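Local atomic coordinates of hydrogenase expression/formation protein HypE (Desulfovibrio vulgaris subsp. vulgaris, PDB entry 2Z1U), a protein that binds ATP and magnesium ions and serves in hydrogenase maturation, probably in preparing the cyanide ligands of the [NiFe] active site. Residues Met53-Tyr58 with Asn144-Gly149; Gly77-Val82 with Ser198-Arg203; Asp220-Gly225 with Ala269-Leu274. One frame throughout, in Å; residues are numbered along the deposited sequence.

Contact 1. Residues Met53-Tyr58 with Asn144-Gly149. With MG (magnesium ion), chain B; ATP (adenosine-5'-triphosphate), chain D.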
loop_
_atom_site.group_PDB
_atom_site.type_symbol
_atom_site.label_atom_id
_atom_site.label_comp_id
_atom_site.label_asym_id
_atom_site.label_seq_id
_atom_site.Cartn_x
_atom_site.Cartn_y
_atom_site.Cartn_z
ATOM N N MET A 53 11.949 1.629 -0.246
ATOM C CA MET A 53 10.515 1.339 -0.292
ATOM C C MET A 53 9.759 2.022 0.859
ATOM O O MET A 53 10.163 1.929 2.029
ATOM C CB MET A 53 10.277 -0.180 -0.259
ATOM C CG MET A 53 8.802 -0.613 -0.194
ATOM S SD MET A 53 8.604 -2.410 0.052
ATOM C CE MET A 53 6.941 -2.674 -0.552
ATOM N N SER A 54 8.665 2.691 0.530
ATOM C CA SER A 54 7.829 3.391 1.519
ATOM C C SER A 54 6.349 3.216 1.212
ATOM O O SER A 54 5.963 3.152 0.029
ATOM C CB SER A 54 8.156 4.890 1.464
ATOM O OG SER A 54 7.375 5.606 2.401
ATOM N N THR A 55 5.516 3.152 2.246
ATOM C CA THR A 55 4.066 3.166 2.033
ATOM C C THR A 55 3.394 4.246 2.893
ATOM O O THR A 55 3.848 4.530 3.984
ATOM C CB THR A 55 3.412 1.784 2.314
ATOM O OG1 THR A 55 2.089 1.777 1.774
ATOM C CG2 THR A 55 3.318 1.477 3.843
ATOM N N ASP A 56 2.299 4.808 2.400
ATOM C CA ASP A 56 1.501 5.756 3.181
ATOM C C ASP A 56 0.056 5.686 2.747
ATOM O O ASP A 56 -0.222 5.563 1.553
ATOM C CB ASP A 56 2.025 7.208 3.009
ATOM C CG ASP A 56 3.077 7.565 4.034
ATOM O OD1 ASP A 56 2.712 7.626 5.221
ATOM O OD2 ASP A 56 4.249 7.817 3.672
ATOM N N SER A 57 -0.862 5.747 3.711
ATOM C CA SER A 57 -2.268 5.902 3.377
ATOM C C SER A 57 -2.630 7.367 3.536
ATOM O O SER A 57 -2.057 8.056 4.369
ATOM C CB SER A 57 -3.181 5.068 4.271
ATOM O OG SER A 57 -2.884 3.694 4.188
ATOM N N TYR A 58 -3.609 7.813 2.752
ATOM C CA TYR A 58 -4.010 9.216 2.689
ATOM C C TYR A 58 -5.486 9.306 3.045
ATOM O O TYR A 58 -6.315 8.578 2.498
ATOM C CB TYR A 58 -3.670 9.807 1.309
ATOM C CG TYR A 58 -2.167 9.780 1.086
ATOM C CD1 TYR A 58 -1.550 8.637 0.565
ATOM C CD2 TYR A 58 -1.349 10.868 1.470
ATOM C CE1 TYR A 58 -0.181 8.570 0.395
ATOM C CE2 TYR A 58 0.066 10.810 1.317
ATOM C CZ TYR A 58 0.637 9.648 0.772
ATOM O OH TYR A 58 2.005 9.529 0.558
ATOM N N ASN A 144 -4.036 4.288 -0.412
ATOM C CA ASN A 144 -2.681 3.949 -0.048
ATOM C C ASN A 144 -1.799 3.975 -1.291
ATOM O O ASN A 144 -2.203 3.513 -2.377
ATOM C CB ASN A 144 -2.615 2.563 0.600
ATOM C CG ASN A 144 -1.186 2.165 0.957
ATOM O OD1 ASN A 144 -0.437 1.737 0.089
ATOM N ND2 ASN A 144 -0.812 2.309 2.233
ATOM N N THR A 145 -0.591 4.522 -1.151
ATOM C CA THR A 145 0.399 4.365 -2.209
ATOM C C THR A 145 1.700 3.824 -1.640
ATOM O O THR A 145 2.074 4.156 -0.523
ATOM C CB THR A 145 0.666 5.664 -3.012
ATOM O OG1 THR A 145 1.037 6.727 -2.141
ATOM C CG2 THR A 145 -0.568 6.076 -3.868
ATOM N N THR A 146 2.371 2.979 -2.421
ATOM C CA THR A 146 3.676 2.462 -2.024
ATOM C C THR A 146 4.643 2.825 -3.149
ATOM O O THR A 146 4.315 2.700 -4.335
ATOM C CB THR A 146 3.604 0.935 -1.795
ATOM O OG1 THR A 146 2.605 0.676 -0.802
ATOM C CG2 THR A 146 4.933 0.345 -1.335
ATOM N N GLY A 147 5.827 3.273 -2.766
ATOM C CA GLY A 147 6.806 3.708 -3.722
ATOM C C GLY A 147 8.040 2.844 -3.648
ATOM O O GLY A 147 8.456 2.396 -2.563
ATOM N N ILE A 148 8.642 2.646 -4.811
ATOM C CA ILE A 148 9.908 1.956 -4.903
ATOM C C ILE A 148 10.885 2.780 -5.748
ATOM O O ILE A 148 10.545 3.250 -6.840
ATOM C CB ILE A 148 9.725 0.499 -5.441
ATOM C CG1 ILE A 148 11.000 -0.319 -5.245
ATOM C CG2 ILE A 148 9.278 0.476 -6.895
ATOM C CD1 ILE A 148 10.975 -1.088 -3.922
ATOM N N GLY A 149 12.104 2.918 -5.243
ATOM C CA GLY A 149 13.131 3.687 -5.918
ATOM C C GLY A 149 14.527 3.106 -5.785
ATOM O O GLY A 149 14.786 2.256 -4.933
HETATM MG MG MG B . 3.522 7.433 7.053
HETATM P PG ATP D . 3.575 10.583 7.770
HETATM O O1G ATP D . 2.798 9.257 7.673
HETATM O O2G ATP D . 3.173 11.377 8.974
HETATM O O3G ATP D . 3.599 11.394 6.482
HETATM P PB ATP D . 6.140 9.240 7.459
HETATM O O1B ATP D . 5.299 8.368 6.504
HETATM O O2B ATP D . 7.411 9.834 6.934
HETATM O O3B ATP D . 5.131 10.310 8.095
HETATM P PA ATP D . 5.536 7.532 9.657
HETATM O O1A ATP D . 5.286 8.436 10.861
HETATM O O2A ATP D . 4.265 7.116 8.971
HETATM O O3A ATP D . 6.603 8.283 8.667
HETATM O "O5'" ATP D . 6.428 6.292 10.028
HETATM C "C5'" ATP D . 7.515 6.380 10.960
HETATM C "C4'" ATP D . 8.231 5.047 10.928
HETATM O "O4'" ATP D . 7.331 4.079 11.503
HETATM C "C3'" ATP D . 8.537 4.576 9.516
HETATM O "O3'" ATP D . 9.820 3.919 9.532
HETATM C "C2'" ATP D . 7.449 3.545 9.201
HETATM O "O2'" ATP D . 7.967 2.529 8.341
HETATM C "C1'" ATP D . 7.095 2.986 10.593
HETATM N N9 ATP D . 5.669 2.583 10.728
HETATM C C8 ATP D . 4.603 3.384 10.869
HETATM N N7 ATP D . 3.471 2.651 10.981
HETATM C C5 ATP D . 3.845 1.363 10.865
HETATM C C6 ATP D . 3.152 0.053 10.878
HETATM N N6 ATP D . 1.807 0.013 11.005
HETATM N N1 ATP D . 3.895 -1.041 10.749
HETATM C C2 ATP D . 5.234 -1.035 10.604
HETATM N N3 ATP D . 5.923 0.132 10.598
HETATM C C4 ATP D . 5.276 1.319 10.723
HETATM O O HOH W 1 4.447 5.785 6.505
#

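Contact 2. Residues Gly77-Val82 with Ser198-Arg203. With MG (magnesium ion), chain C; ATP (adenosine-5'-triphosphate), chain D.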
loop_
_atom_site.group_PDB
_atom_site.type_symbol
_atom_site.label_atom_id
_atom_site.label_comp_id
_atom_site.label_asym_id
_atom_site.label_seq_id
_atom_site.Cartn_x
_atom_site.Cartn_y
_atom_site.Cartn_z
ATOM N N GLY A 77 3.455 12.651 -1.699
ATOM C CA GLY A 77 3.913 12.244 -0.347
ATOM C C GLY A 77 4.780 10.990 -0.426
ATOM O O GLY A 77 5.789 10.861 0.288
ATOM N N THR A 78 4.397 10.066 -1.302
ATOM C CA THR A 78 5.078 8.777 -1.406
ATOM C C THR A 78 6.358 8.893 -2.273
ATOM O O THR A 78 7.407 8.320 -1.931
ATOM C CB THR A 78 4.101 7.680 -1.868
ATOM O OG1 THR A 78 3.208 7.394 -0.780
ATOM C CG2 THR A 78 4.826 6.408 -2.244
ATOM N N VAL A 79 6.263 9.656 -3.360
ATOM C CA VAL A 79 7.442 10.085 -4.124
ATOM C C VAL A 79 8.452 10.739 -3.145
ATOM O O VAL A 79 9.644 10.390 -3.142
ATOM C CB VAL A 79 7.055 11.061 -5.282
ATOM C CG1 VAL A 79 8.285 11.829 -5.825
ATOM C CG2 VAL A 79 6.357 10.322 -6.429
ATOM N N ASN A 80 7.968 11.655 -2.293
ATOM C CA ASN A 80 8.833 12.319 -1.317
ATOM C C ASN A 80 9.471 11.367 -0.301
ATOM O O ASN A 80 10.677 11.451 -0.065
ATOM C CB ASN A 80 8.107 13.493 -0.601
ATOM C CG ASN A 80 7.768 14.623 -1.563
ATOM O OD1 ASN A 80 8.212 14.621 -2.716
ATOM N ND2 ASN A 80 6.927 15.545 -1.132
ATOM N N ASP A 81 8.682 10.478 0.302
ATOM C CA ASP A 81 9.222 9.559 1.302
ATOM C C ASP A 81 10.347 8.664 0.749
ATOM O O ASP A 81 11.372 8.472 1.396
ATOM C CB ASP A 81 8.104 8.708 1.938
ATOM C CG ASP A 81 7.783 9.147 3.362
ATOM O OD1 ASP A 81 6.867 8.592 4.013
ATOM O OD2 ASP A 81 8.489 10.037 3.858
ATOM N N VAL A 82 10.128 8.097 -0.432
ATOM C CA VAL A 82 11.181 7.337 -1.118
ATOM C C VAL A 82 12.444 8.195 -1.311
ATOM O O VAL A 82 13.562 7.726 -1.056
ATOM C CB VAL A 82 10.689 6.773 -2.459
ATOM C CG1 VAL A 82 11.871 6.193 -3.275
ATOM C CG2 VAL A 82 9.597 5.698 -2.230
ATOM N N SER A 198 1.549 20.765 -1.533
ATOM C CA SER A 198 1.697 19.419 -2.092
ATOM C C SER A 198 2.527 19.484 -3.369
ATOM O O SER A 198 2.118 20.083 -4.368
ATOM C CB SER A 198 0.334 18.783 -2.356
ATOM O OG SER A 198 0.465 17.429 -2.777
ATOM N N ALA A 199 3.723 18.906 -3.312
ATOM C CA ALA A 199 4.637 18.947 -4.447
ATOM C C ALA A 199 5.670 17.858 -4.296
ATOM O O ALA A 199 6.057 17.495 -3.190
ATOM C CB ALA A 199 5.338 20.344 -4.559
ATOM N N SER A 200 6.136 17.378 -5.430
ATOM C CA SER A 200 7.166 16.355 -5.532
ATOM C C SER A 200 8.558 16.940 -5.376
ATOM O O SER A 200 8.901 17.903 -6.043
ATOM C CB SER A 200 7.056 15.679 -6.929
ATOM O OG SER A 200 6.227 14.552 -6.792
ATOM N N LEU A 201 9.366 16.318 -4.522
ATOM C CA LEU A 201 10.707 16.815 -4.186
ATOM C C LEU A 201 11.834 15.925 -4.692
ATOM O O LEU A 201 12.994 16.159 -4.380
ATOM C CB LEU A 201 10.833 16.970 -2.650
ATOM C CG LEU A 201 9.838 17.904 -1.943
ATOM C CD1 LEU A 201 10.067 17.850 -0.426
ATOM C CD2 LEU A 201 9.951 19.317 -2.487
ATOM N N ASN A 202 11.500 14.918 -5.490
ATOM C CA ASN A 202 12.512 13.979 -5.993
ATOM C C ASN A 202 13.645 14.621 -6.797
ATOM O O ASN A 202 14.806 14.199 -6.696
ATOM C CB ASN A 202 11.878 12.793 -6.756
ATOM C CG ASN A 202 11.008 13.229 -7.922
ATOM O OD1 ASN A 202 10.184 14.125 -7.800
ATOM N ND2 ASN A 202 11.172 12.570 -9.054
ATOM N N ARG A 203 13.305 15.616 -7.615
ATOM C CA ARG A 203 14.301 16.287 -8.458
ATOM C C ARG A 203 15.292 17.133 -7.623
ATOM O O ARG A 203 16.496 17.085 -7.869
ATOM C CB ARG A 203 13.622 17.102 -9.563
ATOM C CG ARG A 203 12.847 16.192 -10.560
ATOM C CD ARG A 203 12.039 16.972 -11.578
ATOM N NE ARG A 203 11.084 16.073 -12.250
ATOM C CZ ARG A 203 11.296 15.452 -13.411
ATOM N NH1 ARG A 203 12.423 15.637 -14.094
ATOM N NH2 ARG A 203 10.359 14.655 -13.917
HETATM MG MG MG C . 8.261 11.229 5.698
HETATM P PG ATP D . 3.575 10.583 7.770
HETATM O O1G ATP D . 2.798 9.257 7.673
HETATM O O2G ATP D . 3.173 11.377 8.974
HETATM O O3G ATP D . 3.599 11.394 6.482
HETATM P PB ATP D . 6.140 9.240 7.459
HETATM O O1B ATP D . 5.299 8.368 6.504
HETATM O O2B ATP D . 7.411 9.834 6.934
HETATM O O3B ATP D . 5.131 10.310 8.095
HETATM P PA ATP D . 5.536 7.532 9.657
HETATM O O1A ATP D . 5.286 8.436 10.861
HETATM O O2A ATP D . 4.265 7.116 8.971
HETATM O O3A ATP D . 6.603 8.283 8.667
HETATM O "O5'" ATP D . 6.428 6.292 10.028
HETATM C "C5'" ATP D . 7.515 6.380 10.960
HETATM C "C4'" ATP D . 8.231 5.047 10.928
HETATM O "O4'" ATP D . 7.331 4.079 11.503
HETATM C "C3'" ATP D . 8.537 4.576 9.516
HETATM O "O3'" ATP D . 9.820 3.919 9.532
HETATM C "C2'" ATP D . 7.449 3.545 9.201
HETATM O "O2'" ATP D . 7.967 2.529 8.341
HETATM C "C1'" ATP D . 7.095 2.986 10.593
HETATM N N9 ATP D . 5.669 2.583 10.728
HETATM C C8 ATP D . 4.603 3.384 10.869
HETATM N N7 ATP D . 3.471 2.651 10.981
HETATM C C5 ATP D . 3.845 1.363 10.865
HETATM C C6 ATP D . 3.152 0.053 10.878
HETATM N N6 ATP D . 1.807 0.013 11.005
HETATM N N1 ATP D . 3.895 -1.041 10.749
HETATM C C2 ATP D . 5.234 -1.035 10.604
HETATM N N3 ATP D . 5.923 0.132 10.598
HETATM C C4 ATP D . 5.276 1.319 10.723
HETATM O O HOH W 2 7.946 12.313 7.933
#

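Contact 3. Residues Asp220-Gly225 with Ala269-Leu274. With MG (magnesium ion), chain C; ATP (adenosine-5'-triphosphate), chain D.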
loop_
_atom_site.group_PDB
_atom_site.type_symbol
_atom_site.label_atom_id
_atom_site.label_comp_id
_atom_site.label_asym_id
_atom_site.label_seq_id
_atom_site.Cartn_x
_atom_site.Cartn_y
_atom_site.Cartn_z
ATOM N N ASP A 220 10.694 14.675 5.564
ATOM C CA ASP A 220 9.601 15.578 5.221
ATOM C C ASP A 220 8.753 15.844 6.471
ATOM O O ASP A 220 8.237 14.912 7.089
ATOM C CB ASP A 220 8.761 14.984 4.077
ATOM C CG ASP A 220 8.308 13.597 4.368
ATOM O OD1 ASP A 220 9.005 12.859 5.103
ATOM O OD2 ASP A 220 7.228 13.233 3.897
ATOM N N PRO A 221 8.661 17.123 6.895
ATOM C CA PRO A 221 7.872 17.430 8.112
ATOM C C PRO A 221 6.367 17.395 7.868
ATOM O O PRO A 221 5.726 18.448 7.696
ATOM C CB PRO A 221 8.348 18.836 8.504
ATOM C CG PRO A 221 8.778 19.465 7.173
ATOM C CD PRO A 221 9.278 18.323 6.299
ATOM N N THR A 222 5.826 16.176 7.854
ATOM C CA THR A 222 4.412 15.939 7.636
ATOM C C THR A 222 3.698 15.972 8.990
ATOM O O THR A 222 3.676 17.015 9.616
ATOM C CB THR A 222 4.146 14.634 6.808
ATOM O OG1 THR A 222 4.773 13.503 7.432
ATOM C CG2 THR A 222 4.688 14.777 5.416
ATOM N N ARG A 223 3.120 14.861 9.453
ATOM C CA ARG A 223 2.365 14.894 10.712
ATOM C C ARG A 223 3.275 15.260 11.852
ATOM O O ARG A 223 4.369 14.717 11.971
ATOM C CB ARG A 223 1.681 13.565 11.013
ATOM C CG ARG A 223 0.486 13.310 10.141
ATOM C CD ARG A 223 0.585 11.877 9.615
ATOM N NE ARG A 223 -0.060 10.998 10.538
ATOM C CZ ARG A 223 0.153 9.692 10.673
ATOM N NH1 ARG A 223 1.058 9.032 9.963
ATOM N NH2 ARG A 223 -0.547 9.057 11.583
ATOM N N GLY A 224 2.814 16.186 12.689
ATOM C CA GLY A 224 3.631 16.718 13.768
ATOM C C GLY A 224 4.505 17.894 13.360
ATOM O O GLY A 224 5.029 18.591 14.221
ATOM N N GLY A 225 4.684 18.100 12.050
ATOM C CA GLY A 225 5.375 19.291 11.549
ATOM C C GLY A 225 6.880 19.286 11.769
ATOM O O GLY A 225 7.467 18.249 12.094
ATOM N N ALA A 269 1.320 19.985 9.676
ATOM C CA ALA A 269 1.808 19.130 8.628
ATOM C C ALA A 269 2.113 19.954 7.380
ATOM O O ALA A 269 1.372 20.877 7.027
ATOM C CB ALA A 269 0.771 18.040 8.298
ATOM N N ASN A 270 3.235 19.629 6.746
ATOM C CA ASN A 270 3.591 20.170 5.429
ATOM C C ASN A 270 3.553 19.021 4.450
ATOM O O ASN A 270 3.703 17.871 4.863
ATOM C CB ASN A 270 4.992 20.775 5.457
ATOM C CG ASN A 270 5.148 21.787 6.555
ATOM O OD1 ASN A 270 4.774 22.954 6.401
ATOM N ND2 ASN A 270 5.697 21.349 7.684
ATOM N N GLU A 271 3.345 19.326 3.165
ATOM C CA GLU A 271 3.250 18.275 2.136
ATOM C C GLU A 271 4.100 18.551 0.883
ATOM O O GLU A 271 4.005 17.843 -0.122
ATOM C CB GLU A 271 1.781 17.979 1.775
ATOM C CG GLU A 271 0.956 17.330 2.914
ATOM C CD GLU A 271 1.378 15.895 3.259
ATOM O OE1 GLU A 271 0.922 15.362 4.288
ATOM O OE2 GLU A 271 2.174 15.293 2.534
ATOM N N GLY A 272 4.957 19.560 0.953
ATOM C CA GLY A 272 5.854 19.882 -0.160
ATOM C C GLY A 272 7.174 20.447 0.310
ATOM O O GLY A 272 7.755 21.309 -0.348
ATOM N N LYS A 273 7.648 19.946 1.454
ATOM C CA LYS A 273 8.813 20.530 2.158
ATOM C C LYS A 273 9.749 19.421 2.633
ATOM O O LYS A 273 9.299 18.303 2.897
ATOM C CB LYS A 273 8.349 21.306 3.423
ATOM C CG LYS A 273 7.449 22.487 3.126
ATOM C CD LYS A 273 8.234 23.621 2.483
ATOM C CE LYS A 273 7.366 24.435 1.544
ATOM N NZ LYS A 273 6.009 24.673 2.141
ATOM N N LEU A 274 11.034 19.733 2.771
ATOM C CA LEU A 274 11.956 18.799 3.422
ATOM C C LEU A 274 12.913 19.520 4.359
ATOM O O LEU A 274 13.148 20.721 4.227
ATOM C CB LEU A 274 12.754 17.973 2.387
ATOM C CG LEU A 274 13.696 18.673 1.381
ATOM C CD1 LEU A 274 15.054 19.113 1.966
ATOM C CD2 LEU A 274 13.932 17.747 0.174
HETATM MG MG MG C . 8.261 11.229 5.698
HETATM P PG ATP D . 3.575 10.583 7.770
HETATM O O1G ATP D . 2.798 9.257 7.673
HETATM O O2G ATP D . 3.173 11.377 8.974
HETATM O O3G ATP D . 3.599 11.394 6.482
HETATM P PB ATP D . 6.140 9.240 7.459
HETATM O O1B ATP D . 5.299 8.368 6.504
HETATM O O2B ATP D . 7.411 9.834 6.934
HETATM O O3B ATP D . 5.131 10.310 8.095
HETATM P PA ATP D . 5.536 7.532 9.657
HETATM O O1A ATP D . 5.286 8.436 10.861
HETATM O O2A ATP D . 4.265 7.116 8.971
HETATM O O3A ATP D . 6.603 8.283 8.667
HETATM O "O5'" ATP D . 6.428 6.292 10.028
HETATM C "C5'" ATP D . 7.515 6.380 10.960
HETATM C "C4'" ATP D . 8.231 5.047 10.928
HETATM O "O4'" ATP D . 7.331 4.079 11.503
HETATM C "C3'" ATP D . 8.537 4.576 9.516
HETATM O "O3'" ATP D . 9.820 3.919 9.532
HETATM C "C2'" ATP D . 7.449 3.545 9.201
HETATM O "O2'" ATP D . 7.967 2.529 8.341
HETATM C "C1'" ATP D . 7.095 2.986 10.593
HETATM N N9 ATP D . 5.669 2.583 10.728
HETATM C C8 ATP D . 4.603 3.384 10.869
HETATM N N7 ATP D . 3.471 2.651 10.981
HETATM C C5 ATP D . 3.845 1.363 10.865
HETATM C C6 ATP D . 3.152 0.053 10.878
HETATM N N6 ATP D . 1.807 0.013 11.005
HETATM N N1 ATP D . 3.895 -1.041 10.749
HETATM C C2 ATP D . 5.234 -1.035 10.604
HETATM N N3 ATP D . 5.923 0.132 10.598
HETATM C C4 ATP D . 5.276 1.319 10.723
HETATM O O HOH W 2 7.946 12.313 7.933
#

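Contact 1. Residues Met53-Tyr58 with Asn144-Gly149
Met53 faces Ile148 in a non-hydrogen-bonded antiparallel pair, its CB lying 3.8 Å from Ile148 CD1. With CG anti to the backbone N (chi1 176°) and the rest of the chain extended, Met53 carries CE across to Thr146 CG2 at 3.7 Å. Ser54 forms the hydrogen-bonded pair with Gly147, in which Gly147 N gives to Ser54 O at 2.8 Å and Ser54 N to Gly147 O at 3.1 Å. Thr55 returns to the Met53 side of the sheet, where its OG1 and Thr146 OG1 are hydrogen-bonded at 2.8 Å; Thr146 OG1 also bonds its counterpart in the second subunit. At Asp56 a second pair of backbone bonds joins Thr145, with Asp56 N giving to Thr145 O at 3.0 Å. The carboxylate leaves from the other side, and Asp56 OD1 binds a magnesium ion at 2.0 Å together with one oxygen from each ATP phosphate, a water and Asp129 of the second subunit. Tyr58 brings CE1 obliquely to 3.4 Å from Thr145 OG1; both hydroxyls hydrogen-bond Thr78 OG1 (helix 70-83). Backbone bonds on both sides of Thr55 thus fix the strand that presents the carboxylate, and the metal it binds probably offsets much of the triphosphate's negative charge.

Contact 2. Residues Gly77-Val82 with Ser198-Arg203
The loop 198-201 passes helix 70-83 closest at Asn80 and Leu201, CA atoms 5.7 Å apart, just before it enters helix 202-212. Asn80 supplies both hydrogen bonds, one from each branch of its amide. Its OD1 accepts from Leu201 N at 2.7 Å, the donor tilted 27° from the carbonyl plane. Its ND2 gives to Ala199 O at 3.0 Å, a nearly straight bond of 171° at the hydrogen that stays close to the amide plane. One side chain therefore satisfies an acceptor and a donor two residues apart, as the N-H and C=O of a residue on a neighbouring parallel strand would, and probably helps to hold Leu201, the N-cap residue, in place. The helix belongs to the N-terminal and the loop to the C-terminal half of an AIR synthase-like protein, so this amide is a clasp between the two. Beside it, Val79 turns CG1 anti to its own N (chi1 164°) and sets that methyl against two polar side chains, 3.5 Å from Ser200 OG and 3.6 Å from Asn202 OD1. Asn202 directs its ND2 elsewhere, to Ala121 O, while its backbone N is buried without a partner in the model. Directly after Asn80, Asp81 looks to the nucleotide: its OD2 binds a magnesium ion at 2.2 Å, a site that ATP O2B, a water, Asp220 and Asp41 of the second subunit also share.

Contact 3. Residues Asp220-Gly225 with Ala269-Leu274
Pro221 O is gripped twice by Asn270, whose N and ND2 each donate to it at 2.9 Å. The Asn270 side chain swings CG back beside its own N (chi1 -54°), which lets both N-H groups converge on one oxygen in the carbonyl plane, and a bond from Gly175 N to Asn270 OD1 fixes the amide's rotation. Packing is equally close at the next residue: Ala269 CA offers a C-H to Thr222 O at 3.0 Å, and Thr222 CG2 rests 3.3 Å from Asn270 O. Two turns in succession shape the 220-225 loop, an inverse gamma turn centred on Pro221 and a type II beta turn from Thr222 to Gly225, with Gly224 at the positive phi (87°) usual for its third position. In this AIR synthase-like domain the turns set Thr222 and Arg223 against the γ-phosphate and Asp220 against a magnesium ion. Thr222 OG1 donates to ATP O3G at 2.6 Å, Arg223 NH1 to ATP O1G at 2.9 Å, and Asp220 OD1 binds the metal at 1.9 Å; Arg223 NH2 reaches past the phosphate to Thr130 O and Gly13 O of the second subunit. Toward Lys273 the side chains meet more loosely, though still buried: Pro221 CD lies 3.4 Å from Lys273 O, but Pro221 CG is 4.2 Å from Lys273 CB, and the lysine chain leads off to a salt bridge with Asp197.

From the N terminus, strand 50-58 comes first, and contact 1 closes the long loop from it to strand 141-151 inside the N-terminal half. Helix 70-83 lies within that loop, but its own partner comes later, so contact 2 crosses contact 1 and ties the N-terminal half to the start of helix 202-212. Contact 3 follows both in series, closing a shorter loop wholly within the C-terminal half. Contacts 1 and 2 meet where Thr145 OG1 lies 2.6 Å from Thr78 OG1, a probable hydrogen bond; contacts 2 and 3 meet where Leu201 CD1 packs 3.4 Å from Lys273 O. All three border the same ATP, and contacts 2 and 3 share one magnesium ion.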